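Local coordinates for protein catalase (Corynebacterium glutamicum, PDB 4B7H) that breaks down hydrogen peroxide to water and oxygen as a heme catalase, binds NADPH, and is inhibited by nitric oxide, at residues A[86-95]-A[214-222]. Residues are numbered along the deposited sequence; the frame is centred on the assembly and turned at random.
Sequences VSEYTKADLF and FQWINAEGK
Thr90 lies over one face of the Trp216 indole, and the apolar part of the contact is arranged about this pair. Its CG2 sits 3.7 Å from the centroid of the Trp216 six-membered ring and 13° off the ring normal, which meets the geometry of a CH-pi contact. The first torsion of Thr90 sets OG1 anti to the backbone N and leaves CG2 to drop onto the indole; OG1 instead accepts from Ala92 N in an ST turn and bonds to the carbonyl of Gly336. At the edge of the indole, Tyr89 CB approaches Trp216 CE3 at 3.6 Å. The Phe95 ring meets the benzo end obliquely, CE2 to Trp216 CZ2 at 3.7 Å with the planes at 46°, while Trp216 NE1 is engaged by Tyr228 OH.

In the catalase fold, this joins the loop between strands 73-82 and 100-108 to the end of strand 214-217, which pairs with strand 223-232 in the antiparallel beta-barrel sheet. The connection between those two strands includes a type I turn from Asn218 to Gly221.

Two direct hydrogen bonds cross the contact. Lys91 N donates to Ile217 O at 3.0 Å, and that same carbonyl takes a CA-H...O contact from Thr90. Asn218 ND2 reaches Glu88 O at 3.0 Å with a fairly straight N-H...O angle of 160°. Because Asn218 OD1 meanwhile accepts from Lys222 N, the amide is gripped at both ends, by Glu88 O and Lys222 N, linking the loop to the turn.

Water supplements these bonds: one molecule bridges Ser87 O and Ala219 N, a second donates to Tyr89 O and Lys222 O, and a third accepts from Lys91 NZ and donates to Asn218 O.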
ATOM      1  N   VAL A  86       7.139  29.124  34.514  1.00 13.63           N
ATOM      2  CA  VAL A  86       6.173  28.098  34.921  1.00 13.78           C
ATOM      3  C   VAL A  86       6.877  26.841  35.437  1.00 12.17           C
ATOM      4  O   VAL A  86       6.271  25.773  35.531  1.00 13.80           O
ATOM      5  CB  VAL A  86       5.176  27.726  33.782  1.00 14.38           C
ATOM      6  CG1 VAL A  86       4.280  28.909  33.465  1.00 16.15           C
ATOM      7  CG2 VAL A  86       5.912  27.241  32.526  1.00 14.22           C
ATOM      8  N   SER A  87       8.154  26.983  35.795  1.00 13.53           N
ATOM      9  CA  SER A  87       8.960  25.853  36.253  1.00 14.79           C
ATOM     10  C   SER A  87       8.438  25.210  37.538  1.00 13.43           C
ATOM     11  O   SER A  87       8.720  24.046  37.806  1.00 16.34           O
ATOM     12  CB  SER A  87      10.433  26.245  36.411  1.00 16.08           C
ATOM     13  OG  SER A  87      10.603  27.174  37.471  1.00 16.89           O
ATOM     14  N   GLU A  88       7.675  25.943  38.344  1.00 14.40           N
ATOM     15  CA  GLU A  88       7.081  25.328  39.525  0.57 14.15           C
ATOM     16  C   GLU A  88       6.036  24.278  39.133  1.00 15.23           C
ATOM     17  O   GLU A  88       5.762  23.353  39.900  1.00 15.23           O
ATOM     18  CB  GLU A  88       6.478  26.377  40.461  0.57 16.49           C
ATOM     19  CG  GLU A  88       5.318  27.150  39.877  0.57 18.17           C
ATOM     20  CD  GLU A  88       4.886  28.291  40.773  0.57 20.41           C
ATOM     21  OE1 GLU A  88       4.438  28.015  41.907  0.57 22.02           O
ATOM     22  OE2 GLU A  88       4.997  29.464  40.343  0.57 20.83           O
ATOM     23  N   TYR A  89       5.482  24.401  37.926  1.00 13.56           N
ATOM     24  CA  TYR A  89       4.426  23.497  37.472  1.00 13.52           C
ATOM     25  C   TYR A  89       4.871  22.393  36.510  1.00 12.31           C
ATOM     26  O   TYR A  89       4.313  21.291  36.521  1.00 13.26           O
ATOM     27  CB  TYR A  89       3.319  24.292  36.792  1.00 13.40           C
ATOM     28  CG  TYR A  89       2.806  25.459  37.592  1.00 14.30           C
ATOM     29  CD1 TYR A  89       2.054  25.256  38.742  1.00 16.53           C
ATOM     30  CD2 TYR A  89       3.046  26.761  37.179  1.00 17.88           C
ATOM     31  CE1 TYR A  89       1.572  26.323  39.472  1.00 19.75           C
ATOM     32  CE2 TYR A  89       2.567  27.834  37.898  1.00 20.98           C
ATOM     33  CZ  TYR A  89       1.830  27.608  39.043  1.00 22.21           C
ATOM     34  OH  TYR A  89       1.354  28.670  39.764  1.00 32.42           O
ATOM     35  N   THR A  90       5.838  22.691  35.647  1.00 13.20           N
ATOM     36  CA  THR A  90       6.285  21.700  34.667  1.00 13.20           C
ATOM     37  C   THR A  90       7.782  21.752  34.428  1.00 11.53           C
ATOM     38  O   THR A  90       8.392  22.825  34.446  1.00 13.18           O
ATOM     39  CB  THR A  90       5.554  21.845  33.307  1.00 12.79           C
ATOM     40  OG1 THR A  90       6.004  20.821  32.407  1.00 12.41           O
ATOM     41  CG2 THR A  90       5.827  23.214  32.693  1.00 13.80           C
ATOM     42  N   LYS A  91       8.362  20.576  34.208  1.00 11.64           N
ATOM     43  CA  LYS A  91       9.765  20.462  33.858  1.00 11.47           C
ATOM     44  C   LYS A  91       9.951  20.330  32.353  1.00 10.65           C
ATOM     45  O   LYS A  91      11.081  20.155  31.888  1.00 12.45           O
ATOM     46  CB  LYS A  91      10.393  19.248  34.546  1.00 11.98           C
ATOM     47  CG  LYS A  91       9.860  17.906  34.040  1.00 12.02           C
ATOM     48  CD  LYS A  91      10.599  16.724  34.656  1.00 14.12           C
ATOM     49  CE  LYS A  91      10.067  15.395  34.132  1.00 16.99           C
ATOM     50  NZ  LYS A  91      10.770  14.249  34.767  1.00 19.51           N
ATOM     51  N   ALA A  92       8.860  20.405  31.590  1.00 10.89           N
ATOM     52  CA  ALA A  92       8.962  20.223  30.139  1.00 11.25           C
ATOM     53  C   ALA A  92       9.960  21.237  29.569  1.00 11.99           C
ATOM     54  O   ALA A  92       9.851  22.437  29.823  1.00 12.25           O
ATOM     55  CB  ALA A  92       7.592  20.367  29.475  1.00 10.88           C
ATOM     56  N   ASP A  93      10.940  20.748  28.816  1.00 10.67           N
ATOM     57  CA  ASP A  93      12.047  21.592  28.387  1.00 11.14           C
ATOM     58  C   ASP A  93      11.606  22.843  27.631  1.00 10.24           C
ATOM     59  O   ASP A  93      12.084  23.943  27.917  1.00 11.98           O
ATOM     60  CB  ASP A  93      13.062  20.796  27.570  1.00 12.07           C
ATOM     61  CG  ASP A  93      14.376  21.527  27.427  1.00 13.33           C
ATOM     62  OD1 ASP A  93      15.168  21.521  28.402  1.00 17.07           O
ATOM     63  OD2 ASP A  93      14.614  22.113  26.345  1.00 13.27           O
ATOM     64  N   LEU A  94      10.671  22.691  26.695  1.00  9.58           N
ATOM     65  CA  LEU A  94      10.264  23.821  25.858  1.00 11.05           C
ATOM     66  C   LEU A  94       9.588  24.942  26.656  1.00 11.37           C
ATOM     67  O   LEU A  94       9.493  26.072  26.169  1.00 11.78           O
ATOM     68  CB  LEU A  94       9.333  23.376  24.723  1.00 10.01           C
ATOM     69  CG  LEU A  94       7.839  23.245  25.058  1.00 10.58           C
ATOM     70  CD1 LEU A  94       7.032  23.102  23.773  1.00 10.98           C
ATOM     71  CD2 LEU A  94       7.565  22.063  25.989  1.00 11.93           C
ATOM     72  N   PHE A  95       9.109  24.634  27.863  1.00 11.46           N
ATOM     73  CA  PHE A  95       8.363  25.611  28.663  1.00 12.17           C
ATOM     74  C   PHE A  95       9.217  26.298  29.728  1.00 13.76           C
ATOM     75  O   PHE A  95       8.707  27.117  30.492  1.00 15.07           O
ATOM     76  CB  PHE A  95       7.139  24.958  29.328  1.00 11.67           C
ATOM     77  CG  PHE A  95       6.032  24.596  28.369  1.00 11.54           C
ATOM     78  CD1 PHE A  95       5.727  25.409  27.281  1.00 11.95           C
ATOM     79  CD2 PHE A  95       5.279  23.448  28.577  1.00 12.46           C
ATOM     80  CE1 PHE A  95       4.697  25.065  26.406  1.00 13.14           C
ATOM     81  CE2 PHE A  95       4.249  23.097  27.712  1.00 12.52           C
ATOM     82  CZ  PHE A  95       3.956  23.907  26.629  1.00 12.33           C
ATOM     83  N   PHE A 214      -4.895  18.064  30.260  1.00  9.71           N
ATOM     84  CA  PHE A 214      -3.621  17.366  30.264  1.00  9.53           C
ATOM     85  C   PHE A 214      -3.005  17.461  31.651  1.00  8.92           C
ATOM     86  O   PHE A 214      -3.593  18.050  32.574  1.00  9.92           O
ATOM     87  CB  PHE A 214      -2.686  17.982  29.227  1.00 11.03           C
ATOM     88  CG  PHE A 214      -3.141  17.757  27.817  1.00 10.80           C
ATOM     89  CD1 PHE A 214      -2.840  16.570  27.162  1.00 10.48           C
ATOM     90  CD2 PHE A 214      -3.899  18.717  27.160  1.00 10.57           C
ATOM     91  CE1 PHE A 214      -3.282  16.341  25.866  1.00 10.93           C
ATOM     92  CE2 PHE A 214      -4.340  18.506  25.866  1.00 12.47           C
ATOM     93  CZ  PHE A 214      -4.028  17.315  25.215  1.00 11.68           C
ATOM     94  N   GLN A 215      -1.816  16.894  31.810  1.00 10.40           N
ATOM     95  CA  GLN A 215      -1.122  16.992  33.087  1.00 10.81           C
ATOM     96  C   GLN A 215       0.253  17.626  32.890  1.00 11.84           C
ATOM     97  O   GLN A 215       0.908  17.404  31.875  1.00 12.14           O
ATOM     98  CB  GLN A 215      -0.999  15.616  33.747  1.00  9.52           C
ATOM     99  CG  GLN A 215      -0.657  15.678  35.229  1.00 10.50           C
ATOM    100  CD  GLN A 215      -0.650  14.308  35.864  1.00 10.99           C
ATOM    101  OE1 GLN A 215       0.318  13.559  35.741  1.00 13.36           O
ATOM    102  NE2 GLN A 215      -1.745  13.957  36.523  1.00 10.53           N
ATOM    103  N   TRP A 216       0.659  18.449  33.852  1.00  9.97           N
ATOM    104  CA  TRP A 216       2.014  18.973  33.918  1.00 10.43           C
ATOM    105  C   TRP A 216       2.655  18.378  35.160  1.00 10.39           C
ATOM    106  O   TRP A 216       2.011  18.276  36.214  1.00 11.68           O
ATOM    107  CB  TRP A 216       2.006  20.498  34.023  1.00 12.54           C
ATOM    108  CG  TRP A 216       2.029  21.228  32.711  1.00 11.82           C
ATOM    109  CD1 TRP A 216       1.967  20.684  31.460  1.00 12.58           C
ATOM    110  CD2 TRP A 216       2.135  22.647  32.527  1.00 10.95           C
ATOM    111  NE1 TRP A 216       2.026  21.680  30.509  1.00 12.16           N
ATOM    112  CE2 TRP A 216       2.134  22.893  31.139  1.00 11.22           C
ATOM    113  CE3 TRP A 216       2.235  23.735  33.407  1.00 13.14           C
ATOM    114  CZ2 TRP A 216       2.228  24.183  30.609  1.00 12.21           C
ATOM    115  CZ3 TRP A 216       2.326  25.012  32.885  1.00 13.62           C
ATOM    116  CH2 TRP A 216       2.321  25.229  31.498  1.00 13.92           C
ATOM    117  N   ILE A 217       3.907  17.958  35.033  1.00 10.45           N
ATOM    118  CA  ILE A 217       4.643  17.426  36.173  1.00 11.75           C
ATOM    119  C   ILE A 217       5.957  18.192  36.299  1.00 11.88           C
ATOM    120  O   ILE A 217       6.675  18.382  35.304  1.00 11.59           O
ATOM    121  CB  ILE A 217       4.919  15.915  36.013  1.00 14.86           C
ATOM    122  CG1 ILE A 217       3.618  15.144  35.756  1.00 15.16           C
ATOM    123  CG2 ILE A 217       5.605  15.360  37.239  1.00 14.92           C
ATOM    124  CD1 ILE A 217       3.797  13.633  35.749  1.00 17.88           C
ATOM    125  N   ASN A 218       6.263  18.650  37.512  1.00 12.36           N
ATOM    126  CA  ASN A 218       7.484  19.423  37.742  1.00 13.80           C
ATOM    127  C   ASN A 218       8.695  18.526  38.033  1.00 13.49           C
ATOM    128  O   ASN A 218       8.583  17.292  38.024  1.00 13.56           O
ATOM    129  CB  ASN A 218       7.274  20.516  38.817  1.00 13.33           C
ATOM    130  CG  ASN A 218       7.086  19.956  40.221  1.00 13.61           C
ATOM    131  OD1 ASN A 218       7.330  18.780  40.473  1.00 14.85           O
ATOM    132  ND2 ASN A 218       6.661  20.811  41.147  1.00 15.22           N
ATOM    133  N   ALA A 219       9.846  19.140  38.291  1.00 14.85           N
ATOM    134  CA  ALA A 219      11.085  18.390  38.485  1.00 16.35           C
ATOM    135  C   ALA A 219      11.018  17.466  39.694  1.00 16.81           C
ATOM    136  O   ALA A 219      11.706  16.442  39.736  1.00 21.23           O
ATOM    137  CB  ALA A 219      12.268  19.344  38.599  1.00 19.43           C
ATOM    138  N   GLU A 220      10.191  17.823  40.673  1.00 17.05           N
ATOM    139  CA  GLU A 220      10.069  17.035  41.894  0.53 19.54           C
ATOM    140  C   GLU A 220       9.023  15.925  41.751  1.00 19.03           C
ATOM    141  O   GLU A 220       8.848  15.107  42.656  1.00 22.30           O
ATOM    142  CB  GLU A 220       9.773  17.939  43.106  0.53 23.10           C
ATOM    143  CG  GLU A 220       8.367  18.528  43.151  0.53 25.15           C
ATOM    144  CD  GLU A 220       8.299  19.906  43.803  0.53 29.54           C
ATOM    145  OE1 GLU A 220       9.359  20.546  43.985  0.53 35.69           O
ATOM    146  OE2 GLU A 220       7.174  20.351  44.125  0.53 21.30           O
ATOM    147  N   GLY A 221       8.328  15.901  40.612  1.00 16.65           N
ATOM    148  CA  GLY A 221       7.366  14.847  40.320  1.00 16.31           C
ATOM    149  C   GLY A 221       5.933  15.147  40.730  1.00 14.20           C
ATOM    150  O   GLY A 221       5.073  14.261  40.714  1.00 16.43           O
ATOM    151  N   LYS A 222       5.673  16.396  41.102  1.00 15.88           N
ATOM    152  CA  LYS A 222       4.336  16.812  41.506  1.00 15.26           C
ATOM    153  C   LYS A 222       3.500  17.162  40.286  1.00 13.58           C
ATOM    154  O   LYS A 222       3.945  17.930  39.432  1.00 13.23           O
ATOM    155  CB  LYS A 222       4.420  18.023  42.432  1.00 17.13           C
ATOM    156  CG  LYS A 222       3.071  18.626  42.806  1.00 21.70           C
ATOM    157  CD  LYS A 222       3.256  19.771  43.786  1.00 26.96           C
ATOM    158  CE  LYS A 222       2.026  20.656  43.855  1.00 34.67           C
ATOM    159  NZ  LYS A 222       2.186  21.721  44.885  1.00 42.52           N
TER
HETATM  160  O   HOH W   1       9.951  21.755  37.183  1.00 16.29           O
HETATM  161  O   HOH W   2       3.134  20.503  38.956  1.00 14.59           O
HETATM  162  O   HOH W   3       9.440  14.635  37.356  1.00 21.76           O